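Local coordinates for protein putative D-glycero-D-manno-heptose 7-phosphate kinase (Campylobacter jejuni subsp. jejuni, PDB 4N3O) that phosphorylates D-glycero-alpha-D-manno-heptose 7-phosphate at its C-1 position with ATP, a step toward the GDP-heptose used to build capsule polysaccharide, at residues C46-R51 with L100-H105; D53-F58 with E68-E73; F130-N135 with V337-I342; A200-Y205 with F303-V308. All coordinates share one frame; numbering follows the deposited sequence. Where two conformers were deposited one is given.

Contact 1: C46-R51 with L100-H105; sequences CTLIKR and LSFSLH
With CG of Leu48 opposite the backbone nitrogen (chi1 -171°) and CG of Phe102 set between its own N and carbonyl carbon (chi1 64°), methyl CD2 of Leu48 comes to rest 3.8 Å from CB of Phe102, while the ring leads away from strand 42-50, toward Ile56 on strand 55-60. The two residues belong to adjacent antiparallel strands, 42-50 and 102-108, of the mixed sheet in the N-terminal domain of this GHMP kinase. Thr47 and Ile49 are the hydrogen-bonded partners of His105 and Ser103, and each pair is tied by two backbone bonds; Ile49 N, for example, reaches Ser103 O over 2.8 Å. Leu48 and Leu104 meet as a non-hydrogen-bonded pair, CB of the first 4.1 Å from CD1 of the second. Their face is covered by helix 118-134, whose Phe130 also meets the Phe102 ring edge-to-face. The other face is more polar. Ser103 OG and His105 NE2 share a hydrogen bond of 2.8 Å, and the Ile49 side chain runs obliquely to that of His105, its CD1 4.0 Å from NE2. Since ND1 is bonded to Asp59, both ring nitrogens have partners, and the two bonds hold the ring's rotation. Thr311 of the second subunit packs on this face too, against Thr47 and His105. Beyond the paired strands Arg51 folds back over the partner backbone, its guanidinium in a salt bridge with Asp53, and its CG lies 3.4 Å from CA of Phe102.

Contact 2: D53-F58 with E68-E73; sequences DGKIIF and EYESKE
Lys55 NZ and Glu70 OE2 form a salt bridge of 2.6 Å, in which the ammonium meets the carboxylate from above its plane, 59° out of it. The lysine chain bends at chi2 and again at chi4, and the glutamate bends at chi2 (-68°), which curls both side chains back to meet although their CB atoms leave the strands in divergent directions. A second carboxylate stands near: Glu68 OE1 lies 4.1 Å from Lys55 NZ, beyond salt-bridge range. These residues belong to the beta hairpin of strands 55-60 and 65-70, in which, toward the end away from the turn, Ile56 and Tyr69 form an antiparallel hydrogen-bonded pair, with Tyr69 N 2.9 Å from Ile56 O. Past the paired strands, Ser71 N donates to Gly54 O from above the carbonyl plane.

On the face bearing Ile56 and Tyr69, the Phe58 and Tyr69 side chains cross at about a right angle, and CD2 of Phe58 lies near the plane of the tyrosine ring, at its edge, 3.9 Å from CE2. CG2 of Ile56 sits over one face of the Phe58 ring, toward its rim. The phenol oxygen is bound by Asp78 and Lys85, which anchor the far end of the ring. With Glu70 paired to Lys55 NZ and Glu68 nearby, the two carboxylates would probably favour the charged form of the ammonium.

Contact 3: F130-N135 with V337-I342; sequences FAEWLN and VKSWRI
Arg341 approaches the last turn of helix 118-134 with its guanidinium edge foremost. Both terminal nitrogens bind main-chain carbonyls: NH2 donates to Glu132 O at 2.9 Å and NH1 to Trp133 O at 3.1 Å. The two acceptors are met differently, NH2 standing above the Glu132 carbonyl plane, 42° out of it, whereas NH1 is tilted only slightly from that of Trp133. An arm extended from CG to NE carries the group across from the strand. Its plane is inclined 46° to the Trp133 indole, and NH1 comes to the ring edge 3.8 Å from CD1.

Such carbonyls lie at the C-terminal end of a helix, where the helix dipole would probably favour a cation. The helix packs here on the mixed sheet of the GHMP kinase N-terminal domain, and strand 338-341 brings the end of the polypeptide back to that sheet beside strand 6-21. In one of two conformers of Glu132, OE2 lies 3.1 Å from Ser339 OG, a weak and doubtful bond. Trp340 turns from the helix toward the second subunit, where its NE1 is hydrogen-bonded to Glu197 of that chain.

Contact 4: A200-Y205 with F303-V308; sequences ARTVLY and FMFFFV
Strands 202-206 and 303-308 are the two inner strands of the four-stranded antiparallel sheet in the C-terminal part of the enzyme. Thr202 faces two aromatic rings. Its CG2 sits over one face of Phe307, 4.0 Å from the ring centroid and 20° off the normal, in a CH-pi contact, while its CB approaches CE1 of Phe305 at 3.6 Å. Thr202 OG1, held between N and the carbonyl carbon (chi1 58°), bonds to Leu198 O in the preceding helix, which fixes the methyl over the ring.

Farther along the same face, CD1 of Leu204 meets CD2 of Phe303 at 3.4 Å. Backbone bonds set this register: Val203 and Phe306 bond to each other in both directions, as do Tyr205 and the selenomethionine Met304, where Tyr205 N lies 2.9 Å from Met304 O.

In this GHMP kinase architecture the sheet has helices 276-287 and 313-320 against the face of Val203, Tyr205 and Phe306. CG2 of Val203 touches CG1 of Val308 at 4.2 Å, and helix 313-320 packs on both valines. On the Thr202 face the Trp263 ring meets both Phe305 and Phe307. At the other end of the strand, Phe303 packs against Leu116, a residue of the ATP site inferred by similarity, and the Phe303 side chain lies about 6 Å from that of Arg14, the likely transition-state stabiliser.

How the contacts relate
Contacts 1, 2 and 3 gather round one mixed sheet on one side of the chain's centre. Contact 2 is nested along the chain within the loop closed by contact 1; their centres are 10 Å apart and Leu104 N is probably bonded to Ile57 O, since strands 102-108 and 55-60 are neighbours. Contact 3, 11 Å from contact 1 between centres, shares its hydrophobic layer through Phe130 and Trp133 and links the C-terminal strand to the same domain. Contact 4 belongs to a separate antiparallel sheet, 34 to 44 Å from the others between centres, yet is nested within the loop closed by contact 3. The chain thus leaves the first sheet, builds the second and returns.

Contact 1: C46-R51 with L100-H105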
# COMPACT_ATOMS: atom_id res chain seq x y z
N CYS A 46 12.39 -11.04 -0.36
CA CYS A 46 13.42 -12.07 -0.38
C CYS A 46 12.84 -13.41 -0.74
O CYS A 46 11.78 -13.79 -0.25
CB CYS A 46 14.09 -12.21 1.00
SG CYS A 46 14.99 -10.75 1.56
N THR A 47 13.54 -14.12 -1.62
CA THR A 47 13.17 -15.48 -2.00
C THR A 47 14.41 -16.36 -1.74
O THR A 47 15.52 -16.05 -2.20
CB THR A 47 12.75 -15.59 -3.46
OG1 THR A 47 11.45 -15.03 -3.61
CG2 THR A 47 12.67 -17.02 -3.87
N LEU A 48 14.22 -17.47 -1.03
CA LEU A 48 15.32 -18.39 -0.74
C LEU A 48 14.93 -19.75 -1.29
O LEU A 48 13.94 -20.33 -0.85
CB LEU A 48 15.59 -18.47 0.76
CG LEU A 48 16.84 -19.22 1.25
CD1 LEU A 48 17.00 -19.00 2.74
CD2 LEU A 48 16.78 -20.70 0.95
N ILE A 49 15.72 -20.24 -2.25
CA ILE A 49 15.44 -21.54 -2.88
C ILE A 49 16.52 -22.58 -2.60
O ILE A 49 17.69 -22.39 -2.95
CB ILE A 49 15.28 -21.43 -4.41
CG1 ILE A 49 14.32 -20.30 -4.79
CG2 ILE A 49 14.77 -22.75 -5.00
CD1 ILE A 49 14.27 -20.03 -6.27
N LYS A 50 16.11 -23.68 -1.98
CA LYS A 50 17.01 -24.78 -1.71
C LYS A 50 17.42 -25.42 -3.02
O LYS A 50 16.60 -25.58 -3.93
CB LYS A 50 16.33 -25.83 -0.82
CG LYS A 50 17.22 -27.05 -0.55
CD LYS A 50 16.59 -28.06 0.39
CE LYS A 50 17.52 -29.25 0.61
NZ LYS A 50 17.00 -30.20 1.63
N ARG A 51 18.70 -25.76 -3.13
CA ARG A 51 19.24 -26.41 -4.32
C ARG A 51 20.24 -27.50 -3.89
O ARG A 51 20.95 -27.33 -2.91
CB ARG A 51 19.85 -25.38 -5.28
CG ARG A 51 20.84 -24.42 -4.64
CD ARG A 51 21.19 -23.25 -5.55
NE ARG A 51 22.01 -23.64 -6.70
CZ ARG A 51 21.57 -23.88 -7.93
NH1 ARG A 51 20.29 -23.76 -8.25
NH2 ARG A 51 22.44 -24.23 -8.87
N LEU A 100 25.35 -25.25 3.73
CA LEU A 100 24.01 -25.29 3.16
C LEU A 100 24.10 -24.93 1.69
O LEU A 100 25.02 -24.20 1.28
CB LEU A 100 23.10 -24.30 3.88
CG LEU A 100 23.05 -24.43 5.41
CD1 LEU A 100 22.38 -23.19 5.99
CD2 LEU A 100 22.34 -25.70 5.86
N SER A 101 23.15 -25.42 0.90
CA SER A 101 23.13 -25.13 -0.54
C SER A 101 21.79 -24.48 -0.91
O SER A 101 20.73 -25.05 -0.67
CB SER A 101 23.40 -26.41 -1.34
OG SER A 101 23.59 -26.12 -2.72
N PHE A 102 21.85 -23.28 -1.49
CA PHE A 102 20.65 -22.51 -1.78
C PHE A 102 20.97 -21.30 -2.63
O PHE A 102 22.14 -20.95 -2.79
CB PHE A 102 20.11 -21.94 -0.47
CG PHE A 102 21.07 -20.97 0.18
CD1 PHE A 102 22.04 -21.42 1.06
CD2 PHE A 102 21.04 -19.62 -0.13
CE1 PHE A 102 22.95 -20.54 1.63
CE2 PHE A 102 21.93 -18.73 0.44
CZ PHE A 102 22.89 -19.18 1.33
N SER A 103 19.92 -20.64 -3.12
CA SER A 103 20.03 -19.38 -3.86
C SER A 103 19.15 -18.38 -3.12
O SER A 103 18.05 -18.72 -2.71
CB SER A 103 19.59 -19.52 -5.31
OG SER A 103 18.20 -19.75 -5.42
N LEU A 104 19.65 -17.16 -2.95
CA LEU A 104 18.95 -16.11 -2.23
C LEU A 104 18.77 -14.93 -3.18
O LEU A 104 19.76 -14.41 -3.72
CB LEU A 104 19.78 -15.68 -1.02
CG LEU A 104 19.18 -14.58 -0.15
CD1 LEU A 104 17.91 -15.10 0.50
CD2 LEU A 104 20.17 -14.10 0.89
N HIS A 105 17.52 -14.49 -3.37
CA HIS A 105 17.25 -13.41 -4.31
C HIS A 105 16.53 -12.29 -3.57
O HIS A 105 15.57 -12.57 -2.87
CB HIS A 105 16.35 -13.94 -5.44
CG HIS A 105 16.80 -15.25 -6.01
ND1 HIS A 105 17.49 -15.36 -7.19
CD2 HIS A 105 16.65 -16.52 -5.55
CE1 HIS A 105 17.73 -16.63 -7.45
NE2 HIS A 105 17.23 -17.36 -6.46

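Contact 2: D53-F58 with E68-E73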
# COMPACT_ATOMS: atom_id res chain seq x y z
N ASP A 53 23.18 -29.00 -5.25
CA ASP A 53 24.34 -29.08 -6.12
C ASP A 53 25.56 -28.44 -5.45
O ASP A 53 26.52 -28.07 -6.11
CB ASP A 53 24.06 -28.40 -7.46
CG ASP A 53 23.79 -26.92 -7.31
OD1 ASP A 53 23.33 -26.50 -6.22
OD2 ASP A 53 24.03 -26.17 -8.28
N GLY A 54 25.49 -28.30 -4.13
CA GLY A 54 26.60 -27.71 -3.38
C GLY A 54 26.96 -26.30 -3.79
O GLY A 54 28.12 -25.91 -3.69
N LYS A 55 25.97 -25.55 -4.27
CA LYS A 55 26.18 -24.16 -4.67
C LYS A 55 25.44 -23.18 -3.76
O LYS A 55 24.42 -23.51 -3.17
CB LYS A 55 25.76 -23.91 -6.12
CG LYS A 55 26.87 -24.02 -7.16
CD LYS A 55 27.60 -25.35 -7.14
CE LYS A 55 28.67 -25.40 -8.22
NZ LYS A 55 29.64 -24.28 -8.08
N ILE A 56 25.98 -21.98 -3.67
CA ILE A 56 25.38 -20.92 -2.90
C ILE A 56 25.37 -19.70 -3.82
O ILE A 56 26.43 -19.23 -4.25
CB ILE A 56 26.15 -20.64 -1.60
CG1 ILE A 56 25.94 -21.79 -0.60
CG2 ILE A 56 25.67 -19.34 -0.98
CD1 ILE A 56 26.73 -21.64 0.68
N ILE A 57 24.17 -19.20 -4.10
CA ILE A 57 23.99 -18.06 -4.98
C ILE A 57 23.31 -16.91 -4.24
O ILE A 57 22.34 -17.12 -3.51
CB ILE A 57 23.13 -18.47 -6.19
CG1 ILE A 57 23.86 -19.58 -6.97
CG2 ILE A 57 22.82 -17.28 -7.09
CD1 ILE A 57 23.07 -20.16 -8.12
N PHE A 58 23.85 -15.71 -4.41
CA PHE A 58 23.28 -14.51 -3.83
C PHE A 58 22.95 -13.63 -5.02
O PHE A 58 23.85 -13.28 -5.79
CB PHE A 58 24.29 -13.78 -2.93
CG PHE A 58 24.72 -14.57 -1.71
CD1 PHE A 58 23.78 -15.12 -0.85
CD2 PHE A 58 26.05 -14.64 -1.37
CE1 PHE A 58 24.17 -15.79 0.29
CE2 PHE A 58 26.45 -15.32 -0.23
CZ PHE A 58 25.52 -15.90 0.60
N GLU A 68 28.28 -16.31 -6.80
CA GLU A 68 28.15 -17.74 -6.80
C GLU A 68 29.39 -18.31 -6.13
O GLU A 68 30.49 -17.89 -6.44
CB GLU A 68 27.98 -18.27 -8.22
CG GLU A 68 27.72 -19.77 -8.27
CD GLU A 68 27.23 -20.24 -9.62
OE1 GLU A 68 27.33 -21.45 -9.89
OE2 GLU A 68 26.75 -19.39 -10.41
N TYR A 69 29.20 -19.23 -5.19
CA TYR A 69 30.30 -19.86 -4.46
C TYR A 69 29.99 -21.31 -4.21
O TYR A 69 28.86 -21.75 -4.39
CB TYR A 69 30.50 -19.22 -3.08
CG TYR A 69 30.61 -17.72 -3.09
CD1 TYR A 69 31.81 -17.08 -3.43
CD2 TYR A 69 29.53 -16.93 -2.76
CE1 TYR A 69 31.91 -15.70 -3.45
CE2 TYR A 69 29.61 -15.56 -2.77
CZ TYR A 69 30.80 -14.94 -3.12
OH TYR A 69 30.86 -13.57 -3.13
N GLU A 70 31.00 -22.03 -3.76
CA GLU A 70 30.86 -23.42 -3.38
C GLU A 70 30.39 -23.49 -1.93
O GLU A 70 30.86 -22.74 -1.07
CB GLU A 70 32.20 -24.15 -3.53
CG GLU A 70 32.57 -24.47 -4.97
CD GLU A 70 31.65 -25.51 -5.59
OE1 GLU A 70 31.03 -26.30 -4.84
OE2 GLU A 70 31.56 -25.54 -6.84
N SER A 71 29.46 -24.40 -1.66
CA SER A 71 28.91 -24.61 -0.33
C SER A 71 29.97 -25.00 0.70
O SER A 71 30.56 -26.07 0.61
CB SER A 71 27.83 -25.69 -0.41
OG SER A 71 27.32 -26.02 0.86
N LYS A 72 30.22 -24.10 1.66
CA LYS A 72 31.17 -24.33 2.77
C LYS A 72 30.71 -23.60 4.04
O LYS A 72 29.77 -22.80 4.00
CB LYS A 72 32.59 -23.91 2.37
CG LYS A 72 32.71 -22.45 1.96
CD LYS A 72 34.14 -22.13 1.58
CE LYS A 72 34.25 -20.73 1.01
NZ LYS A 72 35.65 -20.40 0.65
N GLU A 73 31.39 -23.86 5.16
CA GLU A 73 30.98 -23.27 6.45
C GLU A 73 31.21 -21.78 6.59
O GLU A 73 30.41 -21.10 7.24
CB GLU A 73 31.66 -23.98 7.64
CG GLU A 73 31.22 -25.42 7.87
CD GLU A 73 31.61 -25.93 9.25
OE1 GLU A 73 31.41 -25.20 10.25
OE2 GLU A 73 32.10 -27.09 9.34

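Contact 3: F130-N135 with V337-I342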
# COMPACT_ATOMS: atom_id res chain seq x y z
N PHE A 130 16.01 -17.69 6.42
CA PHE A 130 16.78 -18.83 6.93
C PHE A 130 16.08 -19.50 8.10
O PHE A 130 16.04 -20.72 8.20
CB PHE A 130 18.20 -18.40 7.36
CG PHE A 130 19.14 -18.20 6.22
CD1 PHE A 130 19.66 -19.29 5.55
CD2 PHE A 130 19.54 -16.94 5.84
CE1 PHE A 130 20.52 -19.13 4.49
CE2 PHE A 130 20.42 -16.76 4.79
CZ PHE A 130 20.91 -17.86 4.11
N ALA A 131 15.53 -18.70 9.00
CA ALA A 131 14.83 -19.21 10.17
C ALA A 131 13.62 -20.09 9.80
O ALA A 131 13.42 -21.15 10.39
CB ALA A 131 14.39 -18.06 11.07
N GLU A 132 12.85 -19.62 8.83
CA GLU A 132 11.66 -20.31 8.33
C GLU A 132 12.04 -21.60 7.60
O GLU A 132 11.40 -22.64 7.77
CB GLU A 132 10.96 -19.39 7.33
CG GLU A 132 9.68 -19.94 6.71
CD GLU A 132 8.50 -19.89 7.66
OE1 GLU A 132 8.70 -20.05 8.88
OE2 GLU A 132 7.37 -19.69 7.17
N TRP A 133 13.08 -21.50 6.80
CA TRP A 133 13.55 -22.60 6.00
C TRP A 133 14.15 -23.72 6.87
O TRP A 133 13.86 -24.90 6.67
CB TRP A 133 14.61 -22.11 5.01
CG TRP A 133 15.25 -23.22 4.26
CD1 TRP A 133 14.64 -24.34 3.78
CD2 TRP A 133 16.62 -23.29 3.83
NE1 TRP A 133 15.55 -25.13 3.11
CE2 TRP A 133 16.77 -24.51 3.12
CE3 TRP A 133 17.73 -22.45 3.97
CZ2 TRP A 133 17.99 -24.91 2.57
CZ3 TRP A 133 18.93 -22.85 3.42
CH2 TRP A 133 19.05 -24.07 2.73
N LEU A 134 14.97 -23.33 7.83
CA LEU A 134 15.67 -24.27 8.68
C LEU A 134 14.96 -24.56 9.99
O LEU A 134 15.49 -25.31 10.81
CB LEU A 134 17.07 -23.73 8.95
CG LEU A 134 17.87 -23.46 7.66
CD1 LEU A 134 19.07 -22.57 7.93
CD2 LEU A 134 18.29 -24.78 7.03
N ASN A 135 13.78 -23.97 10.20
CA ASN A 135 12.98 -24.21 11.41
C ASN A 135 13.74 -23.84 12.68
O ASN A 135 13.67 -24.53 13.69
CB ASN A 135 12.54 -25.68 11.48
CG ASN A 135 11.43 -25.93 12.51
OD1 ASN A 135 10.66 -25.03 12.86
ND2 ASN A 135 11.33 -27.18 12.97
N VAL A 337 7.88 -8.27 9.55
CA VAL A 337 8.28 -9.28 8.59
C VAL A 337 7.32 -10.46 8.53
O VAL A 337 6.89 -10.97 9.56
CB VAL A 337 9.70 -9.82 8.89
CG1 VAL A 337 9.72 -10.61 10.19
CG2 VAL A 337 10.20 -10.68 7.74
N LYS A 338 6.94 -10.87 7.32
CA LYS A 338 6.11 -12.06 7.17
C LYS A 338 6.83 -13.04 6.24
O LYS A 338 7.66 -12.64 5.44
CB LYS A 338 4.69 -11.77 6.65
CG LYS A 338 4.56 -11.43 5.17
CD LYS A 338 4.30 -9.96 4.90
CE LYS A 338 2.86 -9.62 5.23
NZ LYS A 338 2.55 -8.22 4.89
N SER A 339 6.55 -14.32 6.37
CA SER A 339 7.17 -15.32 5.52
C SER A 339 6.21 -16.43 5.23
O SER A 339 5.28 -16.66 5.98
CB SER A 339 8.36 -15.95 6.22
OG SER A 339 7.87 -16.61 7.36
N TRP A 340 6.46 -17.13 4.13
CA TRP A 340 5.65 -18.26 3.74
C TRP A 340 6.47 -19.19 2.88
O TRP A 340 7.50 -18.80 2.34
CB TRP A 340 4.37 -17.80 3.01
CG TRP A 340 4.57 -17.03 1.70
CD1 TRP A 340 4.47 -17.54 0.43
CD2 TRP A 340 4.85 -15.63 1.54
NE1 TRP A 340 4.66 -16.55 -0.50
CE2 TRP A 340 4.89 -15.36 0.16
CE3 TRP A 340 5.06 -14.58 2.43
CZ2 TRP A 340 5.16 -14.09 -0.36
CZ3 TRP A 340 5.32 -13.31 1.92
CH2 TRP A 340 5.37 -13.08 0.55
N ARG A 341 6.01 -20.42 2.79
CA ARG A 341 6.67 -21.49 2.07
C ARG A 341 5.76 -21.83 0.90
O ARG A 341 4.55 -21.83 1.04
CB ARG A 341 6.81 -22.67 3.01
CG ARG A 341 7.93 -23.64 2.72
CD ARG A 341 7.95 -24.78 3.74
NE ARG A 341 9.30 -25.33 3.93
CZ ARG A 341 10.10 -25.06 4.97
NH1 ARG A 341 11.31 -25.61 5.02
NH2 ARG A 341 9.71 -24.26 5.98
N ILE A 342 6.33 -22.12 -0.26
CA ILE A 342 5.54 -22.44 -1.43
C ILE A 342 6.26 -23.53 -2.22
O ILE A 342 5.66 -24.33 -2.92
CB ILE A 342 5.29 -21.15 -2.28
CG1 ILE A 342 4.03 -21.27 -3.17
CG2 ILE A 342 6.56 -20.74 -3.03
CD1 ILE A 342 4.10 -22.28 -4.29
OXT ILE A 342 7.48 -23.69 -2.14

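Contact 4: A200-Y205 with F303-V308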
# COMPACT_ATOMS: atom_id res chain seq x y z
N ALA A 200 -4.23 10.06 4.97
CA ALA A 200 -5.00 11.07 4.21
C ALA A 200 -4.32 12.44 4.26
O ALA A 200 -4.44 13.23 3.31
CB ALA A 200 -6.42 11.18 4.74
N ARG A 201 -3.58 12.69 5.34
CA ARG A 201 -2.87 13.95 5.56
C ARG A 201 -1.44 13.94 5.07
O ARG A 201 -0.73 14.89 5.30
CB ARG A 201 -2.69 14.20 7.06
CG ARG A 201 -3.90 14.12 7.96
CD ARG A 201 -4.56 15.43 8.17
NE ARG A 201 -5.42 15.36 9.33
CZ ARG A 201 -6.16 16.37 9.77
NH1 ARG A 201 -6.93 16.21 10.83
NH2 ARG A 201 -6.14 17.53 9.12
N THR A 202 -0.96 12.88 4.45
CA THR A 202 0.45 12.89 4.14
C THR A 202 0.84 12.53 2.71
O THR A 202 0.17 11.76 2.04
CB THR A 202 1.23 11.98 5.14
OG1 THR A 202 0.74 10.65 5.12
CG2 THR A 202 1.10 12.48 6.57
N VAL A 203 1.94 13.12 2.27
CA VAL A 203 2.51 12.89 0.96
C VAL A 203 4.00 12.60 1.12
O VAL A 203 4.71 13.31 1.81
CB VAL A 203 2.36 14.12 0.06
CG1 VAL A 203 3.13 13.91 -1.24
CG2 VAL A 203 0.90 14.41 -0.20
N LEU A 204 4.46 11.54 0.48
CA LEU A 204 5.86 11.13 0.52
C LEU A 204 6.45 11.38 -0.86
O LEU A 204 5.94 10.86 -1.85
CB LEU A 204 5.93 9.64 0.86
CG LEU A 204 7.33 9.02 0.91
CD1 LEU A 204 8.19 9.76 1.92
CD2 LEU A 204 7.28 7.53 1.23
N TYR A 205 7.50 12.19 -0.94
CA TYR A 205 8.11 12.55 -2.22
C TYR A 205 9.61 12.30 -2.26
O TYR A 205 10.34 12.82 -1.43
CB TYR A 205 7.85 14.03 -2.46
CG TYR A 205 8.50 14.63 -3.69
CD1 TYR A 205 8.02 14.33 -4.96
CD2 TYR A 205 9.57 15.53 -3.58
CE1 TYR A 205 8.59 14.89 -6.09
CE2 TYR A 205 10.15 16.10 -4.71
CZ TYR A 205 9.65 15.77 -5.96
OH TYR A 205 10.22 16.31 -7.09
N PHE A 303 14.28 12.14 0.61
CA PHE A 303 12.85 12.29 0.47
C PHE A 303 12.32 13.36 1.39
O PHE A 303 13.00 13.78 2.33
CB PHE A 303 12.12 10.99 0.76
CG PHE A 303 12.21 10.55 2.18
CD1 PHE A 303 13.30 9.80 2.62
CD2 PHE A 303 11.20 10.86 3.08
CE1 PHE A 303 13.37 9.38 3.93
CE2 PHE A 303 11.27 10.43 4.40
CZ PHE A 303 12.36 9.69 4.82
N MSE A 304 11.12 13.82 1.08
CA MSE A 304 10.46 14.81 1.91
C MSE A 304 9.18 14.16 2.26
O MSE A 304 8.64 13.39 1.48
CB MSE A 304 10.28 16.14 1.20
CG MSE A 304 11.54 16.97 1.37
SE MSE A 304 11.42 18.68 0.41
CE MSE A 304 11.48 19.79 2.04
N PHE A 305 8.68 14.45 3.45
CA PHE A 305 7.45 13.90 3.95
C PHE A 305 6.63 15.10 4.36
O PHE A 305 7.11 15.93 5.12
CB PHE A 305 7.81 12.99 5.11
CG PHE A 305 6.65 12.45 5.84
CD1 PHE A 305 5.69 11.69 5.19
CD2 PHE A 305 6.56 12.60 7.21
CE1 PHE A 305 4.62 11.16 5.88
CE2 PHE A 305 5.49 12.07 7.91
CZ PHE A 305 4.52 11.35 7.25
N PHE A 306 5.43 15.23 3.81
CA PHE A 306 4.59 16.40 4.11
C PHE A 306 3.26 16.07 4.78
O PHE A 306 2.73 14.96 4.66
CB PHE A 306 4.21 17.16 2.83
CG PHE A 306 5.37 17.64 2.02
CD1 PHE A 306 6.08 18.76 2.40
CD2 PHE A 306 5.71 17.02 0.84
CE1 PHE A 306 7.13 19.23 1.64
CE2 PHE A 306 6.77 17.48 0.06
CZ PHE A 306 7.48 18.59 0.47
N PHE A 307 2.77 17.06 5.50
CA PHE A 307 1.44 17.06 6.11
C PHE A 307 0.64 18.05 5.29
O PHE A 307 1.07 19.19 5.08
CB PHE A 307 1.47 17.47 7.57
CG PHE A 307 1.52 16.33 8.51
CD1 PHE A 307 2.61 15.49 8.54
CD2 PHE A 307 0.48 16.11 9.40
CE1 PHE A 307 2.67 14.43 9.42
CE2 PHE A 307 0.52 15.06 10.29
CZ PHE A 307 1.62 14.21 10.29
N VAL A 308 -0.51 17.61 4.81
CA VAL A 308 -1.36 18.42 3.95
C VAL A 308 -2.83 18.23 4.28
O VAL A 308 -3.25 17.21 4.82
CB VAL A 308 -1.18 18.02 2.48
CG1 VAL A 308 -1.67 16.60 2.24
CG2 VAL A 308 -1.90 18.98 1.55